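Glutathionyl-hydroquinone reductase PcpF (Sphingobium chlorophenolicum, PDB 4FQU) catalyses the glutathione-dependent reduction of glutathionyl-hydroquinones to hydroquinones, a step in the breakdown of the pollutant pentachlorophenol. Local coordinates at residues W86-G91 with D103-V108; L4-W9 with T115-V120; L47-A52 with V74-A79; S28-G33 with L134-S139. All coordinates share one frame; numbering follows the deposited sequence.

Overall arrangement
From the N terminus, residues 4-9 open contact 2 and residues 28-33 open contact 4. Both wait more than a hundred residues for their partners. Inside these two long loops, contact 3 pairs strand 45-49 with strand 73-76 after the crossover through helix 54-65, and contact 1 then joins 86-91 to the start of helix 106-112. Contacts 3 and 1 lie in series but touch through Thr87 and Asn78. Segment 115-120 closes contact 2, and segment 134-139 closes contact 4, so the two cross. Contacts 2 and 4 thus fasten the N-terminal region onto the glutathione-binding domain, whose sheet both contacts 3 and 4 reach.

Contact 1. Residues W86-G91 with D103-V108; sequences WTFLPG and DYLYQV
Phe88 N gives its hydrogen to Asp103 O at 2.6 Å, almost straight at 175°, and Leu105 N returns a bond to Trp86 O at 2.8 Å. Together they form a single backbone bridge, with Thr87 opposite Tyr104. With CG anti to the backbone N (chi1 -178°), Leu105 runs alongside Trp86, and its CD2 sits 3.5 Å from Trp86 CB. Its other methyl, CD1, leans toward Phe88 CZ at 4.2 Å. The Phe88 ring also meets Val108 CG2 at its edge, where CE2 is 4.2 Å away, and it touches Val77 outside the contact. Replacing Phe88 by alanine is likely to open a gap beside Leu105 CD1 and Val108 CG2, which would lose their aromatic neighbour. The Tyr104 ring lies elsewhere: its edge carbon CD1 approaches Thr87 CB at 4.0 Å, while Asp103 CB covers the centre of one face. Gln107 folds back on the turn ahead of the helix, its OE1 accepting from Tyr104 N at 2.6 Å and weakly from Asp103 N. Trp86, stacked on His284, is probably a glutathione-binding residue, with its side chain about 5 Å from that of the presumed nucleophile Cys53; the bridge thus lies beside the presumed glutathione site of this xi-class transferase.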
loop_
_atom_site.group_PDB
_atom_site.type_symbol
_atom_site.label_atom_id
_atom_site.label_comp_id
_atom_site.label_asym_id
_atom_site.label_seq_id
_atom_site.Cartn_x
_atom_site.Cartn_y
_atom_site.Cartn_z
ATOM N N TRP A 86 -24.251 -2.557 0.098
ATOM C CA TRP A 86 -24.486 -1.177 -0.255
ATOM C C TRP A 86 -25.793 -0.736 0.369
ATOM O O TRP A 86 -26.796 -1.419 0.229
ATOM C CB TRP A 86 -24.587 -1.044 -1.760
ATOM C CG TRP A 86 -23.342 -1.316 -2.563
ATOM C CD1 TRP A 86 -23.203 -2.249 -3.523
ATOM C CD2 TRP A 86 -22.093 -0.597 -2.515
ATOM N NE1 TRP A 86 -21.939 -2.182 -4.063
ATOM C CE2 TRP A 86 -21.245 -1.171 -3.462
ATOM C CE3 TRP A 86 -21.612 0.459 -1.753
ATOM C CZ2 TRP A 86 -19.956 -0.716 -3.683
ATOM C CZ3 TRP A 86 -20.293 0.901 -1.975
ATOM C CH2 TRP A 86 -19.498 0.310 -2.923
ATOM N N THR A 87 -25.772 0.417 1.030
ATOM C CA THR A 87 -26.866 0.920 1.858
ATOM C C THR A 87 -27.128 2.372 1.467
ATOM O O THR A 87 -26.273 3.023 0.879
ATOM C CB THR A 87 -26.479 0.919 3.352
ATOM O OG1 THR A 87 -26.769 2.191 3.898
ATOM C CG2 THR A 87 -25.010 0.831 3.540
ATOM N N PHE A 88 -28.307 2.884 1.791
ATOM C CA PHE A 88 -28.595 4.301 1.632
ATOM C C PHE A 88 -28.653 5.018 2.985
ATOM O O PHE A 88 -29.381 5.976 3.157
ATOM C CB PHE A 88 -29.931 4.467 0.928
ATOM C CG PHE A 88 -29.970 3.863 -0.437
ATOM C CD1 PHE A 88 -29.289 4.450 -1.481
ATOM C CD2 PHE A 88 -30.688 2.709 -0.688
ATOM C CE1 PHE A 88 -29.308 3.904 -2.730
ATOM C CE2 PHE A 88 -30.714 2.157 -1.949
ATOM C CZ PHE A 88 -30.017 2.764 -2.970
ATOM N N LEU A 89 -27.920 4.533 3.971
ATOM C CA LEU A 89 -27.981 5.133 5.295
ATOM C C LEU A 89 -27.243 6.420 5.175
ATOM O O LEU A 89 -26.321 6.527 4.383
ATOM C CB LEU A 89 -27.298 4.259 6.344
ATOM C CG LEU A 89 -27.819 2.821 6.514
ATOM C CD1 LEU A 89 -26.924 2.025 7.425
ATOM C CD2 LEU A 89 -29.269 2.744 6.993
ATOM N N PRO A 90 -27.658 7.415 5.941
ATOM C CA PRO A 90 -27.085 8.749 6.012
ATOM C C PRO A 90 -25.573 8.718 5.940
ATOM O O PRO A 90 -24.988 7.871 6.607
ATOM C CB PRO A 90 -27.515 9.187 7.391
ATOM C CG PRO A 90 -28.867 8.633 7.487
ATOM C CD PRO A 90 -28.797 7.280 6.848
ATOM N N GLY A 91 -24.972 9.606 5.141
ATOM C CA GLY A 91 -23.527 9.709 5.103
ATOM C C GLY A 91 -22.944 10.354 3.870
ATOM O O GLY A 91 -23.590 10.371 2.834
ATOM N N ASP A 103 -33.627 1.216 2.649
ATOM C CA ASP A 103 -32.473 1.494 3.493
ATOM C C ASP A 103 -31.252 0.845 2.849
ATOM O O ASP A 103 -30.148 1.408 2.840
ATOM C CB ASP A 103 -32.645 0.944 4.907
ATOM C CG ASP A 103 -33.852 1.514 5.639
ATOM O OD1 ASP A 103 -33.715 2.587 6.263
ATOM O OD2 ASP A 103 -34.934 0.859 5.628
ATOM N N TYR A 104 -31.469 -0.341 2.291
ATOM C CA TYR A 104 -30.398 -1.137 1.723
ATOM C C TYR A 104 -30.593 -1.379 0.233
ATOM O O TYR A 104 -31.723 -1.569 -0.220
ATOM C CB TYR A 104 -30.386 -2.470 2.421
ATOM C CG TYR A 104 -30.347 -2.338 3.902
ATOM C CD1 TYR A 104 -29.333 -1.639 4.501
ATOM C CD2 TYR A 104 -31.316 -2.911 4.704
ATOM C CE1 TYR A 104 -29.271 -1.505 5.868
ATOM C CE2 TYR A 104 -31.271 -2.778 6.068
ATOM C CZ TYR A 104 -30.236 -2.071 6.664
ATOM O OH TYR A 104 -30.121 -1.909 8.049
ATOM N N LEU A 105 -29.493 -1.391 -0.529
ATOM C CA LEU A 105 -29.564 -1.621 -1.977
ATOM C C LEU A 105 -30.258 -2.910 -2.267
ATOM O O LEU A 105 -31.083 -2.955 -3.148
ATOM C CB LEU A 105 -28.194 -1.592 -2.646
ATOM C CG LEU A 105 -28.057 -1.770 -4.171
ATOM C CD1 LEU A 105 -28.653 -0.642 -4.946
ATOM C CD2 LEU A 105 -26.567 -1.904 -4.527
ATOM N N TYR A 106 -29.938 -3.957 -1.508
ATOM C CA TYR A 106 -30.629 -5.248 -1.660
ATOM C C TYR A 106 -32.156 -5.115 -1.705
ATOM O O TYR A 106 -32.800 -5.822 -2.454
ATOM C CB TYR A 106 -30.133 -6.336 -0.676
ATOM C CG TYR A 106 -30.581 -6.313 0.790
ATOM C CD1 TYR A 106 -31.899 -6.474 1.147
ATOM C CD2 TYR A 106 -29.653 -6.191 1.816
ATOM C CE1 TYR A 106 -32.291 -6.488 2.473
ATOM C CE2 TYR A 106 -30.036 -6.181 3.143
ATOM C CZ TYR A 106 -31.358 -6.334 3.456
ATOM O OH TYR A 106 -31.753 -6.328 4.764
ATOM N N GLN A 107 -32.738 -4.186 -0.953
ATOM C CA GLN A 107 -34.185 -3.941 -1.049
ATOM C C GLN A 107 -34.675 -3.423 -2.416
ATOM O O GLN A 107 -35.892 -3.429 -2.655
ATOM C CB GLN A 107 -34.671 -2.950 0.021
ATOM C CG GLN A 107 -34.701 -3.447 1.416
ATOM C CD GLN A 107 -34.662 -2.325 2.389
ATOM O OE1 GLN A 107 -33.826 -1.426 2.287
ATOM N NE2 GLN A 107 -35.579 -2.338 3.335
ATOM N N VAL A 108 -33.775 -2.932 -3.279
ATOM C CA VAL A 108 -34.181 -2.504 -4.608
ATOM C C VAL A 108 -34.421 -3.752 -5.433
ATOM O O VAL A 108 -35.461 -3.889 -6.076
ATOM C CB VAL A 108 -33.140 -1.626 -5.321
ATOM C CG1 VAL A 108 -33.618 -1.274 -6.729
ATOM C CG2 VAL A 108 -32.885 -0.354 -4.548
#

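Contact 2. Residues L4-W9 with T115-V120; sequences LIDGVW and TYTGRV
Leu4 packs against both Tyr116 and Val120 in the dense half of this contact. Its CD1 lies 3.6 Å from Tyr116 CD2, the two side chains crossing at about a right angle, and its CG packs on Val120 CG2. That same Val120 methyl meets the six-membered ring of Trp9 edge-on, 3.5 Å from CZ3; with CG1 anti to the backbone N (chi1 178°), CG2 stands beside that N and faces Leu4 and Trp9. Tyr106 and Tyr109 of helix 106-112 cover Leu4 and Val120 as well, and Trp9 NE1 is held by Glu83 O. Leu4 and Gly118 form an antiparallel hydrogen-bonded pair, with Leu4 N to Gly118 O and Gly118 N to Leu4 O both 3.0 Å. This bridge docks the N-terminal arm on the thioredoxin-like domain, just ahead of residues 119-122, which probably bind glutathione. Next to it, Thr117 OG1 donates to Ile5 O at 2.9 Å from above the carbonyl plane. Toward Asp6, Gly7 and Thr115 the contact thins out and faces solvent. Here Gly7 N reaches Tyr116 O at 3.2 Å, likewise from well out of plane. Asp6 turns its CB away from the second segment, and its OD2 has a long, weak ion pair with Arg22.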
loop_
_atom_site.group_PDB
_atom_site.type_symbol
_atom_site.label_atom_id
_atom_site.label_comp_id
_atom_site.label_asym_id
_atom_site.label_seq_id
_atom_site.Cartn_x
_atom_site.Cartn_y
_atom_site.Cartn_z
ATOM N N LEU A 4 -28.137 -12.092 -2.103
ATOM C CA LEU A 4 -29.539 -12.303 -1.847
ATOM C C LEU A 4 -29.791 -13.766 -2.119
ATOM O O LEU A 4 -29.478 -14.269 -3.184
ATOM C CB LEU A 4 -30.427 -11.392 -2.699
ATOM C CG LEU A 4 -30.713 -10.032 -2.065
ATOM C CD1 LEU A 4 -31.634 -9.250 -2.952
ATOM C CD2 LEU A 4 -31.360 -10.185 -0.705
ATOM N N ILE A 5 -30.345 -14.477 -1.153
ATOM C CA ILE A 5 -30.506 -15.915 -1.345
ATOM C C ILE A 5 -31.913 -16.338 -1.667
ATOM O O ILE A 5 -32.103 -17.116 -2.578
ATOM C CB ILE A 5 -29.974 -16.741 -0.189
ATOM C CG1 ILE A 5 -29.145 -17.880 -0.764
ATOM C CG2 ILE A 5 -31.129 -17.143 0.738
ATOM C CD1 ILE A 5 -27.994 -17.383 -1.554
ATOM N N ASP A 6 -32.917 -15.856 -0.968
ATOM C CA ASP A 6 -34.218 -16.188 -1.489
ATOM C C ASP A 6 -35.017 -14.962 -1.194
ATOM O O ASP A 6 -36.121 -15.033 -0.696
ATOM C CB ASP A 6 -34.796 -17.467 -0.841
ATOM C CG ASP A 6 -34.572 -18.762 -1.689
ATOM O OD1 ASP A 6 -34.047 -19.782 -1.174
ATOM O OD2 ASP A 6 -34.957 -18.790 -2.868
ATOM N N GLY A 7 -34.446 -13.815 -1.507
ATOM C CA GLY A 7 -35.033 -12.564 -1.095
ATOM C C GLY A 7 -34.519 -12.265 0.312
ATOM O O GLY A 7 -34.956 -11.315 0.996
ATOM N N VAL A 8 -33.591 -13.081 0.784
ATOM C CA VAL A 8 -33.107 -12.776 2.094
ATOM C C VAL A 8 -31.665 -12.419 2.032
ATOM O O VAL A 8 -30.921 -12.993 1.269
ATOM C CB VAL A 8 -33.313 -13.935 3.006
ATOM C CG1 VAL A 8 -32.594 -13.708 4.332
ATOM C CG2 VAL A 8 -34.774 -14.086 3.218
ATOM N N TRP A 9 -31.244 -11.471 2.841
ATOM C CA TRP A 9 -29.884 -11.031 2.688
ATOM C C TRP A 9 -28.969 -11.883 3.534
ATOM O O TRP A 9 -29.211 -12.055 4.713
ATOM C CB TRP A 9 -29.743 -9.544 3.016
ATOM C CG TRP A 9 -28.317 -9.083 2.959
ATOM C CD1 TRP A 9 -27.495 -8.831 4.014
ATOM C CD2 TRP A 9 -27.545 -8.869 1.794
ATOM N NE1 TRP A 9 -26.261 -8.459 3.572
ATOM C CE2 TRP A 9 -26.272 -8.468 2.208
ATOM C CE3 TRP A 9 -27.811 -8.960 0.435
ATOM C CZ2 TRP A 9 -25.287 -8.160 1.331
ATOM C CZ3 TRP A 9 -26.835 -8.656 -0.432
ATOM C CH2 TRP A 9 -25.581 -8.269 0.017
ATOM N N THR A 115 -38.112 -13.095 -4.376
ATOM C CA THR A 115 -37.329 -14.271 -4.039
ATOM C C THR A 115 -35.948 -14.236 -4.671
ATOM O O THR A 115 -35.193 -15.186 -4.546
ATOM C CB THR A 115 -38.067 -15.535 -4.464
ATOM O OG1 THR A 115 -38.555 -15.370 -5.810
ATOM C CG2 THR A 115 -39.226 -15.762 -3.530
ATOM N N TYR A 116 -35.634 -13.140 -5.352
ATOM C CA TYR A 116 -34.372 -12.974 -6.063
ATOM C C TYR A 116 -33.165 -13.646 -5.420
ATOM O O TYR A 116 -32.862 -13.429 -4.259
ATOM C CB TYR A 116 -34.076 -11.493 -6.254
ATOM C CG TYR A 116 -32.750 -11.203 -6.915
ATOM C CD1 TYR A 116 -32.620 -11.172 -8.307
ATOM C CD2 TYR A 116 -31.627 -10.945 -6.168
ATOM C CE1 TYR A 116 -31.391 -10.897 -8.935
ATOM C CE2 TYR A 116 -30.403 -10.663 -6.799
ATOM C CZ TYR A 116 -30.298 -10.643 -8.175
ATOM O OH TYR A 116 -29.088 -10.358 -8.758
ATOM N N THR A 117 -32.460 -14.456 -6.198
ATOM C CA THR A 117 -31.191 -15.003 -5.750
ATOM C C THR A 117 -30.076 -14.486 -6.619
ATOM O O THR A 117 -30.028 -14.829 -7.795
ATOM C CB THR A 117 -31.153 -16.515 -5.914
ATOM O OG1 THR A 117 -32.401 -17.088 -5.479
ATOM C CG2 THR A 117 -29.964 -17.073 -5.154
ATOM N N GLY A 118 -29.178 -13.690 -6.065
ATOM C CA GLY A 118 -27.984 -13.353 -6.806
ATOM C C GLY A 118 -27.158 -12.305 -6.138
ATOM O O GLY A 118 -27.356 -12.020 -4.955
ATOM N N ARG A 119 -26.220 -11.700 -6.853
ATOM C CA ARG A 119 -25.516 -10.626 -6.159
ATOM C C ARG A 119 -26.345 -9.345 -6.205
ATOM O O ARG A 119 -27.312 -9.254 -6.948
ATOM C CB ARG A 119 -24.100 -10.443 -6.661
ATOM C CG ARG A 119 -23.528 -11.692 -7.260
ATOM C CD ARG A 119 -22.172 -11.381 -7.800
ATOM N NE ARG A 119 -21.417 -10.753 -6.746
ATOM C CZ ARG A 119 -20.568 -9.758 -6.936
ATOM N NH1 ARG A 119 -20.362 -9.290 -8.180
ATOM N NH2 ARG A 119 -19.934 -9.255 -5.865
ATOM N N VAL A 120 -26.017 -8.391 -5.346
ATOM C CA VAL A 120 -26.790 -7.147 -5.246
ATOM C C VAL A 120 -25.816 -6.017 -5.477
ATOM O O VAL A 120 -25.194 -5.545 -4.499
ATOM C CB VAL A 120 -27.469 -6.922 -3.835
ATOM C CG1 VAL A 120 -28.179 -5.604 -3.820
ATOM C CG2 VAL A 120 -28.480 -8.008 -3.500
#

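Contact 3. Residues L47-A52 with V74-A79; sequences LYAGFA and VSMVNA
Met76 hangs its sulfur over a face of the Phe51 ring, SD standing 5.1 Å from the ring centroid and 23° off the normal, a distant Met-aromatic contact. Met76 CG lies anti to the carbonyl carbon (chi1 -61°) and the chain bends at chi2, which brings SD beside Gly50. The contact joins the two parallel strands of a beta-alpha-beta crossover, the opening unit of the thioredoxin-like fold: strand 45-49, helix 54-65 and strand 73-76. The axes of residues 47-49 and 74-76 run 16° apart. Three backbone bonds zip the strands together: Ser75 N to Leu47 O, Ala49 N to Ser75 O and Val77 N to Ala49 O, the last of them 3.1 Å. Leu47, Val74, Ala49 and Met76 share one face of the sheet. Helix 54-65 packs against the first three of these. On the other face Tyr48 and Ser75 are neighbours, Tyr48 CD2 approaching Ser75 CB at 3.8 Å. Ser75 OG is tied to Pro96 O and His46 NE2, and the Tyr48 ring meets His46 edge-to-face. Beyond the strands, Val77 touches Trp86 of contact 1. Its CG2 occupies the place between the backbone N and the carbonyl carbon, which sets that methyl 3.7 Å from Ala49 O.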
loop_
_atom_site.group_PDB
_atom_site.type_symbol
_atom_site.label_atom_id
_atom_site.label_comp_id
_atom_site.label_asym_id
_atom_site.label_seq_id
_atom_site.Cartn_x
_atom_site.Cartn_y
_atom_site.Cartn_z
ATOM N N LEU A 47 -31.250 5.869 -12.204
ATOM C CA LEU A 47 -29.916 5.274 -12.020
ATOM C C LEU A 47 -29.578 5.114 -10.556
ATOM O O LEU A 47 -29.632 6.078 -9.793
ATOM C CB LEU A 47 -28.862 6.183 -12.592
ATOM C CG LEU A 47 -27.508 5.634 -13.046
ATOM C CD1 LEU A 47 -26.389 6.381 -12.426
ATOM C CD2 LEU A 47 -27.364 4.165 -12.775
ATOM N N TYR A 48 -29.237 3.902 -10.145
ATOM C CA TYR A 48 -28.696 3.687 -8.813
ATOM C C TYR A 48 -27.179 3.604 -8.952
ATOM O O TYR A 48 -26.696 2.929 -9.849
ATOM C CB TYR A 48 -29.212 2.374 -8.273
ATOM C CG TYR A 48 -30.600 2.464 -7.750
ATOM C CD1 TYR A 48 -31.665 1.887 -8.453
ATOM C CD2 TYR A 48 -30.870 3.103 -6.534
ATOM C CE1 TYR A 48 -32.973 1.948 -7.966
ATOM C CE2 TYR A 48 -32.197 3.168 -6.037
ATOM C CZ TYR A 48 -33.228 2.590 -6.766
ATOM O OH TYR A 48 -34.516 2.641 -6.318
ATOM N N ALA A 49 -26.414 4.294 -8.116
ATOM C CA ALA A 49 -24.969 4.275 -8.308
ATOM C C ALA A 49 -24.229 4.817 -7.088
ATOM O O ALA A 49 -24.786 4.928 -6.011
ATOM C CB ALA A 49 -24.581 5.047 -9.557
ATOM N N GLY A 50 -22.959 5.154 -7.248
ATOM C CA GLY A 50 -22.201 5.643 -6.125
ATOM C C GLY A 50 -20.859 6.156 -6.550
ATOM O O GLY A 50 -20.476 6.109 -7.716
ATOM N N PHE A 51 -20.108 6.649 -5.591
ATOM C CA PHE A 51 -18.860 7.268 -5.947
ATOM C C PHE A 51 -17.691 6.280 -5.819
ATOM O O PHE A 51 -16.607 6.520 -6.377
ATOM C CB PHE A 51 -18.640 8.527 -5.108
ATOM C CG PHE A 51 -19.265 9.764 -5.690
ATOM C CD1 PHE A 51 -18.834 10.281 -6.886
ATOM C CD2 PHE A 51 -20.281 10.410 -5.048
ATOM C CE1 PHE A 51 -19.426 11.427 -7.415
ATOM C CE2 PHE A 51 -20.853 11.527 -5.589
ATOM C CZ PHE A 51 -20.425 12.041 -6.742
ATOM N N ALA A 52 -17.905 5.170 -5.106
ATOM C CA ALA A 52 -16.805 4.257 -4.842
ATOM C C ALA A 52 -16.551 3.361 -6.046
ATOM O O ALA A 52 -15.419 3.321 -6.558
ATOM C CB ALA A 52 -17.095 3.460 -3.632
ATOM N N VAL A 74 -31.288 9.960 -10.135
ATOM C CA VAL A 74 -30.262 9.210 -9.454
ATOM C C VAL A 74 -30.497 9.048 -7.958
ATOM O O VAL A 74 -31.057 9.921 -7.273
ATOM C CB VAL A 74 -28.949 9.937 -9.573
ATOM C CG1 VAL A 74 -27.902 9.203 -8.861
ATOM C CG2 VAL A 74 -28.568 10.048 -10.997
ATOM N N SER A 75 -30.061 7.904 -7.455
ATOM C CA SER A 75 -29.869 7.744 -6.047
ATOM C C SER A 75 -28.437 7.257 -5.903
ATOM O O SER A 75 -27.901 6.546 -6.790
ATOM C CB SER A 75 -30.827 6.730 -5.491
ATOM O OG SER A 75 -32.169 7.167 -5.555
ATOM N N MET A 76 -27.810 7.661 -4.790
ATOM C CA MET A 76 -26.385 7.400 -4.528
ATOM C C MET A 76 -26.150 6.786 -3.131
ATOM O O MET A 76 -26.525 7.380 -2.131
ATOM C CB MET A 76 -25.572 8.684 -4.715
ATOM C CG MET A 76 -25.670 9.222 -6.098
ATOM S SD MET A 76 -24.336 8.793 -7.200
ATOM C CE MET A 76 -25.320 7.771 -8.180
ATOM N N VAL A 77 -25.508 5.612 -3.084
ATOM C CA VAL A 77 -25.275 4.836 -1.855
ATOM C C VAL A 77 -24.093 5.269 -0.998
ATOM O O VAL A 77 -23.183 5.981 -1.442
ATOM C CB VAL A 77 -25.001 3.384 -2.187
ATOM C CG1 VAL A 77 -26.105 2.827 -3.046
ATOM C CG2 VAL A 77 -23.700 3.274 -2.882
ATOM N N ASN A 78 -24.107 4.794 0.240
ATOM C CA ASN A 78 -23.081 5.110 1.228
ATOM C C ASN A 78 -21.740 4.455 0.902
ATOM O O ASN A 78 -21.705 3.407 0.279
ATOM C CB ASN A 78 -23.566 4.662 2.606
ATOM C CG ASN A 78 -22.702 5.183 3.733
ATOM O OD1 ASN A 78 -21.541 4.776 3.867
ATOM N ND2 ASN A 78 -23.262 6.059 4.569
ATOM N N ALA A 79 -20.635 5.067 1.313
ATOM C CA ALA A 79 -19.328 4.510 0.985
ATOM C C ALA A 79 -19.012 3.268 1.790
ATOM O O ALA A 79 -18.179 2.459 1.367
ATOM C CB ALA A 79 -18.232 5.529 1.146
#

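Contact 4. Residues S28-G33 with L134-S139; sequences SQYRGG and LNNESS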
loop_
_atom_site.group_PDB
_atom_site.type_symbol
_atom_site.label_atom_id
_atom_site.label_comp_id
_atom_site.label_asym_id
_atom_site.label_seq_id
_atom_site.Cartn_x
_atom_site.Cartn_y
_atom_site.Cartn_z
ATOM N N SER A 28 -24.378 -10.395 -13.906
ATOM C CA SER A 28 -25.464 -9.432 -13.962
ATOM C C SER A 28 -26.695 -10.100 -14.581
ATOM O O SER A 28 -26.675 -10.491 -15.747
ATOM C CB SER A 28 -25.024 -8.239 -14.792
ATOM O OG SER A 28 -23.665 -7.971 -14.548
ATOM N N GLN A 29 -27.766 -10.255 -13.821
ATOM C CA GLN A 29 -28.890 -10.994 -14.378
ATOM C C GLN A 29 -29.952 -10.186 -15.128
ATOM O O GLN A 29 -31.021 -10.716 -15.400
ATOM C CB GLN A 29 -29.603 -11.776 -13.285
ATOM C CG GLN A 29 -28.741 -12.709 -12.484
ATOM C CD GLN A 29 -29.530 -13.327 -11.355
ATOM O OE1 GLN A 29 -29.044 -13.386 -10.212
ATOM N NE2 GLN A 29 -30.770 -13.776 -11.654
ATOM N N TYR A 30 -29.704 -8.920 -15.439
ATOM C CA TYR A 30 -30.745 -8.084 -16.029
ATOM C C TYR A 30 -30.164 -7.412 -17.243
ATOM O O TYR A 30 -29.534 -6.368 -17.113
ATOM C CB TYR A 30 -31.173 -7.018 -15.039
ATOM C CG TYR A 30 -31.975 -7.581 -13.909
ATOM C CD1 TYR A 30 -33.248 -8.056 -14.119
ATOM C CD2 TYR A 30 -31.465 -7.649 -12.624
ATOM C CE1 TYR A 30 -33.991 -8.582 -13.081
ATOM C CE2 TYR A 30 -32.206 -8.200 -11.564
ATOM C CZ TYR A 30 -33.475 -8.665 -11.802
ATOM O OH TYR A 30 -34.251 -9.208 -10.782
ATOM N N ARG A 31 -30.356 -7.994 -18.425
ATOM C CA ARG A 31 -29.658 -7.507 -19.610
ATOM C C ARG A 31 -30.589 -6.895 -20.641
ATOM O O ARG A 31 -30.466 -7.165 -21.849
ATOM C CB ARG A 31 -28.853 -8.631 -20.253
ATOM C CG ARG A 31 -28.112 -9.486 -19.273
ATOM C CD ARG A 31 -27.218 -8.623 -18.553
ATOM N NE ARG A 31 -26.024 -9.332 -18.122
ATOM C CZ ARG A 31 -24.980 -9.527 -18.911
ATOM N NH1 ARG A 31 -25.053 -9.080 -20.154
ATOM N NH2 ARG A 31 -23.886 -10.160 -18.469
ATOM N N GLY A 32 -31.498 -6.048 -20.167
ATOM C CA GLY A 32 -32.489 -5.411 -21.016
ATOM C C GLY A 32 -31.969 -4.129 -21.603
ATOM O O GLY A 32 -30.776 -3.832 -21.461
ATOM N N GLY A 33 -32.862 -3.354 -22.223
ATOM C CA GLY A 33 -32.480 -2.204 -23.045
ATOM C C GLY A 33 -31.828 -2.867 -24.203
ATOM O O GLY A 33 -32.006 -4.080 -24.368
ATOM N N LEU A 134 -34.073 -2.654 -15.451
ATOM C CA LEU A 134 -34.073 -2.822 -16.869
ATOM C C LEU A 134 -32.794 -3.504 -17.240
ATOM O O LEU A 134 -32.779 -4.371 -18.085
ATOM C CB LEU A 134 -34.172 -1.494 -17.595
ATOM C CG LEU A 134 -33.902 -1.800 -19.073
ATOM C CD1 LEU A 134 -35.107 -2.440 -19.652
ATOM C CD2 LEU A 134 -33.489 -0.595 -19.864
ATOM N N ASN A 135 -31.709 -3.094 -16.615
ATOM C CA ASN A 135 -30.410 -3.628 -16.978
ATOM C C ASN A 135 -29.430 -3.159 -15.941
ATOM O O ASN A 135 -29.561 -2.055 -15.455
ATOM C CB ASN A 135 -30.038 -3.190 -18.374
ATOM C CG ASN A 135 -28.666 -3.657 -18.798
ATOM O OD1 ASN A 135 -27.701 -3.499 -18.057
ATOM N ND2 ASN A 135 -28.563 -4.202 -20.025
ATOM N N ASN A 136 -28.506 -4.028 -15.531
ATOM C CA ASN A 136 -27.614 -3.738 -14.412
ATOM C C ASN A 136 -26.244 -4.316 -14.667
ATOM O O ASN A 136 -25.586 -4.816 -13.754
ATOM C CB ASN A 136 -28.162 -4.243 -13.086
ATOM C CG ASN A 136 -28.207 -5.760 -12.999
ATOM O OD1 ASN A 136 -28.114 -6.331 -11.907
ATOM N ND2 ASN A 136 -28.362 -6.419 -14.140
ATOM N N GLU A 137 -25.834 -4.210 -15.926
ATOM C CA GLU A 137 -24.496 -4.500 -16.379
ATOM C C GLU A 137 -23.911 -3.239 -16.970
ATOM O O GLU A 137 -24.374 -2.823 -18.009
ATOM C CB GLU A 137 -24.572 -5.578 -17.466
ATOM C CG GLU A 137 -23.305 -5.760 -18.251
ATOM C CD GLU A 137 -22.092 -6.047 -17.382
ATOM O OE1 GLU A 137 -22.102 -7.109 -16.729
ATOM O OE2 GLU A 137 -21.133 -5.223 -17.335
ATOM N N SER A 138 -22.908 -2.643 -16.310
ATOM C CA SER A 138 -22.248 -1.375 -16.750
ATOM C C SER A 138 -21.956 -1.311 -18.256
ATOM O O SER A 138 -22.418 -0.414 -18.983
ATOM C CB SER A 138 -20.936 -1.140 -15.999
ATOM O OG SER A 138 -20.536 -2.364 -15.401
ATOM N N SER A 139 -21.167 -2.263 -18.732
ATOM C CA SER A 139 -20.801 -2.259 -20.124
ATOM C C SER A 139 -22.025 -1.981 -20.961
ATOM O O SER A 139 -21.995 -1.112 -21.801
ATOM C CB SER A 139 -20.230 -3.591 -20.478
ATOM O OG SER A 139 -20.959 -4.605 -19.825
#
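Arg31 and Asn135 form a single backbone bridge where the two segments meet with end-to-end directions 129° apart, Gly32 N giving a weak bond to Leu134 O. Asn135 uses both ends of its amide: ND2 donates to Gly32 O at 2.7 Å, in the carbonyl plane, and OD1 accepts from Glu137 N at 2.9 Å, closing an Asx turn. ND2 has a second partner in Glu140. Asn136 brings its ND2 to the edge of the Tyr30 ring, amide and ring planes 65° apart, while its OD1 is bonded to Tyr109 OH. In Glu137, CG anti to the backbone N (chi1 167°) and a bend at chi2 turn the carboxylate toward Ser28 and back to Ser139. Ser28 OG meets Glu137 OE1 from above the carboxylate plane at 2.8 Å. Glu137 OE2 takes Ser139 N on the anti lone pair at 3.3 Å, an N-cap bond, and Ser139 OG as well. Arg31 lays one guanidinium face over Glu137 CG; NH2 and OE1 form only a long ion pair, the main salt bridge going to Glu140. With an alanine at Glu137, the helix would probably lose its side-chain cap and Ser28 OG its acceptor. Glu137 and Ser138 probably bind glutathione, as in related transferases. The site lies where edge strand 132-135, bulged at Leu134 and Asn135 opposite Leu125, turns into helix 138-146, with Ser138 resting on helix 54-65.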